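Local coordinates for ATP-dependent Clp protease adapter protein ClpS 2 (Agrobacterium fabrum, PDB 4YJX) that probably modulates the specificity of ATP-dependent protein degradation by ClpAP, binding the N-terminal domain of the chaperone ClpA, at residues Y24-L29 with V68-E73; F38-L43 with R56-A61; A45-S50 with K82-L87. All coordinates share one frame; numbering follows the deposited sequence.

Contact 1 of 3, residues Y24-L29 with V68-E73; sequences YKVMLL and VVVVCE. With NFA (phenylalanine amide), chain F.
An antiparallel strand pair interrupted by a beta bulge joins strands 23-29 and 66-73, with Val26 facing both Val69 and Val70. Lys25 with Val71 and Met27 with Val68 are the non-hydrogen-bonded pairs flanking it, so one residue on the central strand spans two on the outer strand. Val26 bonds through both its N-H and its carbonyl: its N reaches Val70 O at 2.7 Å, and its O takes Val69 N at 2.7 Å. Beyond the bulge, Tyr24 N bonds to Cys72 O (2.8 Å), and the return bond runs from Cys72 N to Tyr24 O (3.0 Å). Val26 CG2, anti to its own carbonyl carbon, lies alongside Val70 CG1 at 3.7 Å on the face covered by Phe47 and Ala77. On the other face, chi1 and chi2 of Met27 set SD 3.6 Å from Val68 CG2, and the bend at chi3 brings CE back over the same residue, 3.8 Å from Val68 CG2. Lys25 lays CG beside Val71 CG2 before sending NZ to a salt bridge with Glu100. Leu28 rests CB on Val69 CG2 and holds CD1 3.8 Å from CZ of the bound phenylalanine amide. Backbone bonding therefore sets the register; Val69, Val26 and Leu28 all pack on helix 36-47, the bulge probably helping to turn Val69 there, and Leu28 reaches the ligand ring.

Contact 2 of 3, residues F38-L43 with R56-A61; sequences FVTVVL and RVMMTA. With NFA (phenylalanine amide), chain F.
The pocket for the bound phenylalanine amide, the N-end recognition site of the ClpS family, has part of its wall where Val39 of helix 36-47 meets Met58 of helix 51-64. The local axes approach to 9.1 Å and their N-to-C directions differ by 128°. Val39 and Met58 cross at about a right angle, and CG1 of the valine presses on CG of the methionine at 3.6 Å. Each of them also offers something to the ligand. Val39 turns its other branch, CG2, to the CD1-CE1 side of the phenyl ring, 3.8 Å from CE1. Met58 approaches the CD2-CE2 side: its CG, carried anti to the backbone N (chi1 177°), lies 3.7 Å from ligand CD2, with SD also close to that atom, and its carbonyl O comes to 3.4 Å from ligand CE2. Bends at chi2 and chi3 then swing the methyl back toward helix 36-47, where CE lies 3.8 Å from Thr40 OG1 in plain packing. That hydroxyl is hydrogen-bonded to Arg36 O, one turn earlier in its own helix. Farther along, Leu43 CD1 lies against Val57 CB (4.0 Å) and the Met58 backbone N. Ala61 CB touches the ring 4.0 Å from ligand CE2, and Leu28 of the neighbouring strand packs on both Val39 and Ala61. The polar ends of the ligand are held by other residues, namely Thr34 O, Asn30 OD1 and His62 ND1. Between the two helices the chemistry is largely apolar, with no polar bond between the two segments, which suits a slot for an aromatic side chain: the ring is met mainly by apolar side chains, with the Met58 carbonyl near one ring carbon, while hydrogen bonding is left to the ligand's backbone-like groups.

Contact 3 of 3, residues A45-S50 with K82-L87; sequences AVFRMS and KEATDL
Val46, near the end of helix 36-47, spreads its two methyl branches over one side of helix 74-89. CG2, anti to the valine's own carbonyl carbon, meets Leu87 CD1 at 3.7 Å; the two side chains run antiparallel, overlapping along their flanks. CG1, anti to the backbone N (chi1 179°), reaches the other way and lies 3.9 Å from Glu83 OE1 and 4.3 Å from Ala84 CB. Ala84 lies between the Glu83 and Leu87 contacts and meets Val46 loosely, and it takes Phe47 as well, with the ring atom CE2 4.0 Å from Ala84 CB in an oblique approach. Within the 45-50 segment, Val46 CG1 also lies over one face of the Phe47 ring, 3.7 Å above its plane and displaced from the ring centre, so the two side chains form one apolar patch. A second layer holds the pieces in place. Phe47 rests on Val69 and Val70 of the sheet, Val42 packs on Ala84 and Leu87 one turn back along helix 36-47, and Phe97 of strand 96-101 lies against Ala84. Along helix 74-89, Lys82 NZ makes a salt bridge with Asp86 OD2 at 2.9 Å, which Asp86 OD2 receives on its syn lone pair, and so ties that helix across one turn. Contact between the segments is van der Waals in kind: towards Val46, the Glu83 carboxylate makes packing contact with a methyl and no bond, and the Lys82-Asp86 pair lies within helix 74-89, on the side turned from this contact.

All three contacts draw on the same small alpha+beta fold, but each joins different elements. Contact 1 binds strand to strand through main-chain hydrogen bonds; contacts 2 and 3 are helix packing by side chains, and both use helix 36-47. Contact 2 is the buried one, whereas contacts 1 and 3 are partly buried, with Lys25 paired to Glu100 in the one and Glu83 exposed in the other. Leu28 connects contact 1 to contact 2 by packing against Val39, Met58 and Ala61, and both contacts touch the phenylalanine amide. Phe47 of contact 3 lies on Val26 and Val69 of contact 1, while Val42 CG1 meets Ala84 CB 3.8 Å away, joining contacts 2 and 3.

Contact 1 of 3, residues Y24-L29 with V68-E73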
loop_
_atom_site.group_PDB
_atom_site.type_symbol
_atom_site.label_atom_id
_atom_site.label_comp_id
_atom_site.label_asym_id
_atom_site.label_seq_id
_atom_site.Cartn_x
_atom_site.Cartn_y
_atom_site.Cartn_z
ATOM N N TYR A 24 -6.443 -2.910 -11.968
ATOM C CA TYR A 24 -5.519 -1.883 -11.509
ATOM C C TYR A 24 -4.651 -2.381 -10.372
ATOM O O TYR A 24 -5.151 -2.913 -9.384
ATOM C CB TYR A 24 -6.288 -0.635 -11.072
ATOM C CG TYR A 24 -6.649 0.267 -12.223
ATOM C CD1 TYR A 24 -7.623 -0.099 -13.130
ATOM C CD2 TYR A 24 -6.004 1.477 -12.408
ATOM C CE1 TYR A 24 -7.951 0.714 -14.190
ATOM C CE2 TYR A 24 -6.329 2.302 -13.467
ATOM C CZ TYR A 24 -7.304 1.913 -14.354
ATOM O OH TYR A 24 -7.639 2.725 -15.410
ATOM N N LYS A 25 -3.343 -2.204 -10.524
ATOM C CA LYS A 25 -2.402 -2.494 -9.452
ATOM C C LYS A 25 -2.505 -1.438 -8.362
ATOM O O LYS A 25 -2.520 -0.250 -8.657
ATOM C CB LYS A 25 -0.966 -2.543 -9.985
ATOM C CG LYS A 25 -0.746 -3.540 -11.107
ATOM C CD LYS A 25 0.711 -3.586 -11.535
ATOM C CE LYS A 25 1.134 -2.286 -12.184
ATOM N NZ LYS A 25 2.568 -2.302 -12.583
ATOM N N VAL A 26 -2.588 -1.874 -7.109
ATOM C CA VAL A 26 -2.353 -0.984 -5.973
ATOM C C VAL A 26 -0.875 -1.066 -5.593
ATOM O O VAL A 26 -0.391 -2.124 -5.189
ATOM C CB VAL A 26 -3.223 -1.352 -4.753
ATOM C CG1 VAL A 26 -2.867 -0.486 -3.551
ATOM C CG2 VAL A 26 -4.706 -1.212 -5.083
ATOM N N MET A 27 -0.170 0.055 -5.732
ATOM C CA MET A 27 1.260 0.131 -5.429
ATOM C C MET A 27 1.538 0.791 -4.083
ATOM O O MET A 27 0.958 1.828 -3.763
ATOM C CB MET A 27 1.994 0.923 -6.513
ATOM C CG MET A 27 1.732 0.452 -7.935
ATOM S SD MET A 27 2.288 -1.225 -8.228
ATOM C CE MET A 27 4.033 -1.098 -7.866
ATOM N N LEU A 28 2.431 0.182 -3.306
ATOM C CA LEU A 28 3.012 0.823 -2.132
ATOM C C LEU A 28 4.307 1.512 -2.541
ATOM O O LEU A 28 5.185 0.883 -3.129
ATOM C CB LEU A 28 3.285 -0.196 -1.023
ATOM C CG LEU A 28 4.194 0.269 0.123
ATOM C CD1 LEU A 28 3.551 1.410 0.895
ATOM C CD2 LEU A 28 4.540 -0.883 1.055
ATOM N N LEU A 29 4.418 2.801 -2.238
ATOM C CA LEU A 29 5.613 3.567 -2.558
ATOM C C LEU A 29 6.457 3.770 -1.314
ATOM O O LEU A 29 5.930 4.002 -0.226
ATOM C CB LEU A 29 5.249 4.922 -3.159
ATOM C CG LEU A 29 4.269 4.896 -4.329
ATOM C CD1 LEU A 29 4.162 6.284 -4.921
ATOM C CD2 LEU A 29 4.706 3.893 -5.377
ATOM N N VAL A 68 3.933 -4.020 -5.475
ATOM C CA VAL A 68 2.535 -4.311 -5.764
ATOM C C VAL A 68 1.900 -4.919 -4.515
ATOM O O VAL A 68 2.412 -5.883 -3.950
ATOM C CB VAL A 68 2.368 -5.273 -6.966
ATOM C CG1 VAL A 68 0.888 -5.504 -7.278
ATOM C CG2 VAL A 68 3.062 -4.717 -8.191
ATOM N N VAL A 69 0.794 -4.329 -4.079
ATOM C CA VAL A 69 0.061 -4.813 -2.918
ATOM C C VAL A 69 -1.009 -5.810 -3.353
ATOM O O VAL A 69 -1.092 -6.927 -2.841
ATOM C CB VAL A 69 -0.602 -3.646 -2.150
ATOM C CG1 VAL A 69 -1.426 -4.161 -0.991
ATOM C CG2 VAL A 69 0.447 -2.686 -1.653
ATOM N N VAL A 70 -1.821 -5.385 -4.313
ATOM C CA VAL A 70 -2.944 -6.170 -4.794
ATOM C C VAL A 70 -3.322 -5.640 -6.173
ATOM O O VAL A 70 -2.973 -4.510 -6.510
ATOM C CB VAL A 70 -4.149 -6.092 -3.813
ATOM C CG1 VAL A 70 -4.856 -4.746 -3.916
ATOM C CG2 VAL A 70 -5.114 -7.210 -4.065
ATOM N N VAL A 71 -4.004 -6.454 -6.974
ATOM C CA VAL A 71 -4.526 -6.009 -8.270
ATOM C C VAL A 71 -6.009 -6.333 -8.339
ATOM O O VAL A 71 -6.411 -7.487 -8.194
ATOM C CB VAL A 71 -3.802 -6.671 -9.458
ATOM C CG1 VAL A 71 -4.203 -6.008 -10.754
ATOM C CG2 VAL A 71 -2.292 -6.601 -9.279
ATOM N N CYS A 72 -6.818 -5.305 -8.555
ATOM C CA CYS A 72 -8.270 -5.443 -8.466
ATOM C C CYS A 72 -8.975 -4.437 -9.357
ATOM O O CYS A 72 -8.333 -3.660 -10.059
ATOM C CB CYS A 72 -8.728 -5.268 -7.015
ATOM S SG CYS A 72 -8.112 -3.767 -6.233
ATOM N N GLU A 73 -10.301 -4.458 -9.322
ATOM C CA GLU A 73 -11.095 -3.543 -10.123
ATOM C C GLU A 73 -10.795 -2.115 -9.697
ATOM O O GLU A 73 -10.555 -1.847 -8.515
ATOM C CB GLU A 73 -12.590 -3.860 -9.990
ATOM C CG GLU A 73 -13.472 -3.083 -10.976
ATOM C CD GLU A 73 -13.953 -1.734 -10.445
ATOM O OE1 GLU A 73 -14.031 -1.555 -9.210
ATOM O OE2 GLU A 73 -14.259 -0.850 -11.277
HETATM N N NFA F . 11.822 3.140 4.449
HETATM C CA NFA F . 10.928 3.474 5.502
HETATM C C NFA F . 11.691 3.685 6.789
HETATM O O NFA F . 12.880 3.475 6.840
HETATM C CB NFA F . 9.932 2.343 5.670
HETATM C CG NFA F . 8.910 2.302 4.551
HETATM C CD1 NFA F . 8.220 3.407 4.215
HETATM C CD2 NFA F . 8.634 1.015 3.806
HETATM C CE1 NFA F . 7.202 3.370 3.097
HETATM C CE2 NFA F . 7.723 0.983 2.811
HETATM C CZ NFA F . 6.961 2.228 2.432
HETATM N NXT NFA F . 11.003 4.141 7.941
#

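Contact 2 of 3, residues F38-L43 with R56-A61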
loop_
_atom_site.group_PDB
_atom_site.type_symbol
_atom_site.label_atom_id
_atom_site.label_comp_id
_atom_site.label_asym_id
_atom_site.label_seq_id
_atom_site.Cartn_x
_atom_site.Cartn_y
_atom_site.Cartn_z
ATOM N N PHE A 38 4.622 0.675 11.023
ATOM C CA PHE A 38 3.357 1.331 10.725
ATOM C C PHE A 38 2.846 0.922 9.344
ATOM O O PHE A 38 1.664 0.613 9.174
ATOM C CB PHE A 38 3.491 2.846 10.795
ATOM C CG PHE A 38 2.215 3.566 10.492
ATOM C CD1 PHE A 38 1.243 3.727 11.473
ATOM C CD2 PHE A 38 1.972 4.066 9.224
ATOM C CE1 PHE A 38 0.059 4.385 11.193
ATOM C CE2 PHE A 38 0.790 4.727 8.936
ATOM C CZ PHE A 38 -0.168 4.889 9.920
ATOM N N VAL A 39 3.739 0.931 8.357
ATOM C CA VAL A 39 3.384 0.504 7.010
ATOM C C VAL A 39 2.800 -0.901 7.088
ATOM O O VAL A 39 1.781 -1.206 6.464
ATOM C CB VAL A 39 4.610 0.533 6.062
ATOM C CG1 VAL A 39 4.275 -0.060 4.696
ATOM C CG2 VAL A 39 5.132 1.958 5.908
ATOM N N THR A 40 3.439 -1.742 7.893
ATOM C CA THR A 40 3.052 -3.139 8.024
ATOM C C THR A 40 1.629 -3.297 8.555
ATOM O O THR A 40 0.846 -4.065 7.997
ATOM C CB THR A 40 4.034 -3.894 8.946
ATOM O OG1 THR A 40 5.348 -3.841 8.376
ATOM C CG2 THR A 40 3.625 -5.357 9.124
ATOM N N VAL A 41 1.284 -2.576 9.620
ATOM C CA VAL A 41 -0.041 -2.728 10.211
ATOM C C VAL A 41 -1.105 -2.074 9.329
ATOM O O VAL A 41 -2.269 -2.480 9.362
ATOM C CB VAL A 41 -0.110 -2.149 11.649
ATOM C CG1 VAL A 41 0.816 -2.941 12.579
ATOM C CG2 VAL A 41 0.233 -0.674 11.667
ATOM N N VAL A 42 -0.713 -1.082 8.530
ATOM C CA VAL A 42 -1.610 -0.537 7.507
ATOM C C VAL A 42 -1.937 -1.638 6.513
ATOM O O VAL A 42 -3.090 -1.808 6.118
ATOM C CB VAL A 42 -0.999 0.678 6.746
ATOM C CG1 VAL A 42 -1.767 0.969 5.451
ATOM C CG2 VAL A 42 -0.984 1.913 7.629
ATOM N N LEU A 43 -0.913 -2.385 6.110
ATOM C CA LEU A 43 -1.095 -3.458 5.144
ATOM C C LEU A 43 -1.966 -4.571 5.737
ATOM O O LEU A 43 -2.795 -5.157 5.042
ATOM C CB LEU A 43 0.267 -4.004 4.688
ATOM C CG LEU A 43 1.085 -3.100 3.751
ATOM C CD1 LEU A 43 2.503 -3.619 3.602
ATOM C CD2 LEU A 43 0.431 -2.972 2.371
ATOM N N ARG A 56 7.023 -8.311 4.437
ATOM C CA ARG A 56 7.728 -8.602 3.195
ATOM C C ARG A 56 7.364 -7.600 2.100
ATOM O O ARG A 56 8.231 -7.154 1.354
ATOM C CB ARG A 56 7.430 -10.028 2.737
ATOM C CG ARG A 56 7.983 -11.092 3.672
ATOM C CD ARG A 56 7.575 -12.477 3.228
ATOM N NE ARG A 56 8.127 -12.785 1.915
ATOM C CZ ARG A 56 7.783 -13.839 1.183
ATOM N NH1 ARG A 56 6.873 -14.695 1.627
ATOM N NH2 ARG A 56 8.346 -14.028 -0.000
ATOM N N VAL A 57 6.086 -7.241 2.009
ATOM C CA VAL A 57 5.653 -6.246 1.032
ATOM C C VAL A 57 6.241 -4.890 1.397
ATOM O O VAL A 57 6.766 -4.182 0.539
ATOM C CB VAL A 57 4.118 -6.153 0.949
ATOM C CG1 VAL A 57 3.685 -5.014 0.031
ATOM C CG2 VAL A 57 3.554 -7.454 0.448
ATOM N N MET A 58 6.149 -4.540 2.674
ATOM C CA MET A 58 6.752 -3.314 3.183
ATOM C C MET A 58 8.233 -3.260 2.840
ATOM O O MET A 58 8.737 -2.233 2.387
ATOM C CB MET A 58 6.556 -3.217 4.697
ATOM C CG MET A 58 7.212 -2.012 5.354
ATOM S SD MET A 58 8.958 -2.225 5.771
ATOM C CE MET A 58 8.884 -3.582 6.936
ATOM N N MET A 59 8.927 -4.371 3.053
ATOM C CA MET A 59 10.361 -4.415 2.816
ATOM C C MET A 59 10.684 -4.395 1.329
ATOM O O MET A 59 11.736 -3.912 0.923
ATOM C CB MET A 59 10.973 -5.654 3.470
ATOM C CG MET A 59 11.257 -5.490 4.955
ATOM S SD MET A 59 12.295 -4.054 5.325
ATOM C CE MET A 59 13.800 -4.455 4.433
ATOM N N THR A 60 9.778 -4.920 0.515
ATOM C CA THR A 60 9.982 -4.907 -0.922
ATOM C C THR A 60 9.995 -3.462 -1.411
ATOM O O THR A 60 10.879 -3.064 -2.166
ATOM C CB THR A 60 8.899 -5.715 -1.655
ATOM O OG1 THR A 60 8.974 -7.087 -1.245
ATOM C CG2 THR A 60 9.092 -5.642 -3.161
ATOM N N ALA A 61 9.023 -2.675 -0.962
ATOM C CA ALA A 61 8.979 -1.262 -1.314
ATOM C C ALA A 61 10.190 -0.549 -0.727
ATOM O O ALA A 61 10.823 0.273 -1.394
ATOM C CB ALA A 61 7.689 -0.625 -0.822
HETATM N N NFA F . 11.822 3.140 4.449
HETATM C CA NFA F . 10.928 3.474 5.502
HETATM C C NFA F . 11.691 3.685 6.789
HETATM O O NFA F . 12.880 3.475 6.840
HETATM C CB NFA F . 9.932 2.343 5.670
HETATM C CG NFA F . 8.910 2.302 4.551
HETATM C CD1 NFA F . 8.220 3.407 4.215
HETATM C CD2 NFA F . 8.634 1.015 3.806
HETATM C CE1 NFA F . 7.202 3.370 3.097
HETATM C CE2 NFA F . 7.723 0.983 2.811
HETATM C CZ NFA F . 6.961 2.228 2.432
HETATM N NXT NFA F . 11.003 4.141 7.941
#

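Contact 3 of 3, residues A45-S50 with K82-L87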
loop_
_atom_site.group_PDB
_atom_site.type_symbol
_atom_site.label_atom_id
_atom_site.label_comp_id
_atom_site.label_asym_id
_atom_site.label_seq_id
_atom_site.Cartn_x
_atom_site.Cartn_y
_atom_site.Cartn_z
ATOM N N ALA A 45 -4.323 -4.159 8.125
ATOM C CA ALA A 45 -5.681 -3.669 8.354
ATOM C C ALA A 45 -6.477 -3.440 7.067
ATOM O O ALA A 45 -7.662 -3.761 7.003
ATOM C CB ALA A 45 -5.637 -2.377 9.165
ATOM N N VAL A 46 -5.837 -2.870 6.053
ATOM C CA VAL A 46 -6.541 -2.497 4.829
ATOM C C VAL A 46 -6.544 -3.610 3.775
ATOM O O VAL A 46 -7.504 -3.723 3.010
ATOM C CB VAL A 46 -5.934 -1.222 4.216
ATOM C CG1 VAL A 46 -6.655 -0.828 2.920
ATOM C CG2 VAL A 46 -6.008 -0.089 5.209
ATOM N N PHE A 47 -5.490 -4.424 3.729
ATOM C CA PHE A 47 -5.377 -5.465 2.699
ATOM C C PHE A 47 -5.352 -6.875 3.286
ATOM O O PHE A 47 -5.082 -7.845 2.582
ATOM C CB PHE A 47 -4.134 -5.221 1.835
ATOM C CG PHE A 47 -4.130 -3.877 1.174
ATOM C CD1 PHE A 47 -4.872 -3.654 0.025
ATOM C CD2 PHE A 47 -3.416 -2.824 1.722
ATOM C CE1 PHE A 47 -4.889 -2.405 -0.584
ATOM C CE2 PHE A 47 -3.427 -1.572 1.119
ATOM C CZ PHE A 47 -4.169 -1.362 -0.035
ATOM N N ARG A 48 -5.649 -6.980 4.577
ATOM C CA ARG A 48 -5.870 -8.272 5.216
ATOM C C ARG A 48 -4.669 -9.190 5.081
ATOM O O ARG A 48 -4.815 -10.396 4.909
ATOM C CB ARG A 48 -7.108 -8.950 4.628
ATOM C CG ARG A 48 -8.375 -8.128 4.778
ATOM C CD ARG A 48 -9.589 -8.831 4.191
ATOM N NE ARG A 48 -9.819 -10.149 4.782
ATOM C CZ ARG A 48 -10.295 -10.352 6.008
ATOM N NH1 ARG A 48 -10.581 -9.324 6.795
ATOM N NH2 ARG A 48 -10.474 -11.587 6.453
ATOM N N MET A 49 -3.480 -8.613 5.158
ATOM C CA MET A 49 -2.262 -9.401 5.134
ATOM C C MET A 49 -1.878 -9.845 6.539
ATOM O O MET A 49 -2.246 -9.211 7.528
ATOM C CB MET A 49 -1.127 -8.598 4.501
ATOM C CG MET A 49 -1.388 -8.272 3.044
ATOM S SD MET A 49 -0.070 -7.321 2.285
ATOM C CE MET A 49 -0.543 -7.404 0.562
ATOM N N SER A 50 -1.152 -10.954 6.624
ATOM C CA SER A 50 -0.575 -11.384 7.887
ATOM C C SER A 50 0.584 -10.464 8.238
ATOM O O SER A 50 1.017 -9.663 7.409
ATOM C CB SER A 50 -0.090 -12.825 7.799
ATOM O OG SER A 50 0.957 -12.935 6.848
ATOM N N LYS A 82 -6.591 4.968 -1.229
ATOM C CA LYS A 82 -6.911 6.182 -0.482
ATOM C C LYS A 82 -7.043 5.908 1.017
ATOM O O LYS A 82 -6.547 6.682 1.836
ATOM C CB LYS A 82 -8.203 6.807 -1.013
ATOM C CG LYS A 82 -8.631 8.069 -0.283
ATOM C CD LYS A 82 -10.047 8.466 -0.653
ATOM C CE LYS A 82 -10.374 9.873 -0.171
ATOM N NZ LYS A 82 -10.400 9.972 1.312
ATOM N N GLU A 83 -7.724 4.824 1.373
ATOM C CA GLU A 83 -7.865 4.447 2.775
ATOM C C GLU A 83 -6.504 4.262 3.427
ATOM O O GLU A 83 -6.263 4.739 4.532
ATOM C CB GLU A 83 -8.656 3.156 2.919
ATOM C CG GLU A 83 -10.139 3.303 2.879
ATOM C CD GLU A 83 -10.820 1.976 3.111
ATOM O OE1 GLU A 83 -10.099 0.984 3.334
ATOM O OE2 GLU A 83 -12.064 1.918 3.072
ATOM N N ALA A 84 -5.621 3.550 2.733
ATOM C CA ALA A 84 -4.298 3.259 3.259
ATOM C C ALA A 84 -3.466 4.533 3.339
ATOM O O ALA A 84 -2.744 4.747 4.306
ATOM C CB ALA A 84 -3.608 2.220 2.397
ATOM N N THR A 85 -3.586 5.380 2.323
ATOM C CA THR A 85 -2.868 6.649 2.295
ATOM C C THR A 85 -3.318 7.573 3.426
ATOM O O THR A 85 -2.492 8.229 4.060
ATOM C CB THR A 85 -3.062 7.374 0.939
ATOM O OG1 THR A 85 -2.539 6.567 -0.126
ATOM C CG2 THR A 85 -2.351 8.713 0.932
ATOM N N ASP A 86 -4.627 7.625 3.672
ATOM C CA ASP A 86 -5.184 8.520 4.684
ATOM C C ASP A 86 -4.683 8.170 6.084
ATOM O O ASP A 86 -4.440 9.055 6.903
ATOM C CB ASP A 86 -6.714 8.474 4.667
ATOM C CG ASP A 86 -7.313 9.170 3.455
ATOM O OD1 ASP A 86 -6.617 9.984 2.813
ATOM O OD2 ASP A 86 -8.495 8.903 3.149
ATOM N N LEU A 87 -4.549 6.877 6.357
ATOM C CA LEU A 87 -4.019 6.422 7.631
ATOM C C LEU A 87 -2.661 7.044 7.906
ATOM O O LEU A 87 -2.421 7.566 8.993
ATOM C CB LEU A 87 -3.910 4.900 7.655
ATOM C CG LEU A 87 -5.241 4.149 7.705
ATOM C CD1 LEU A 87 -5.017 2.648 7.544
ATOM C CD2 LEU A 87 -5.988 4.448 9.003
#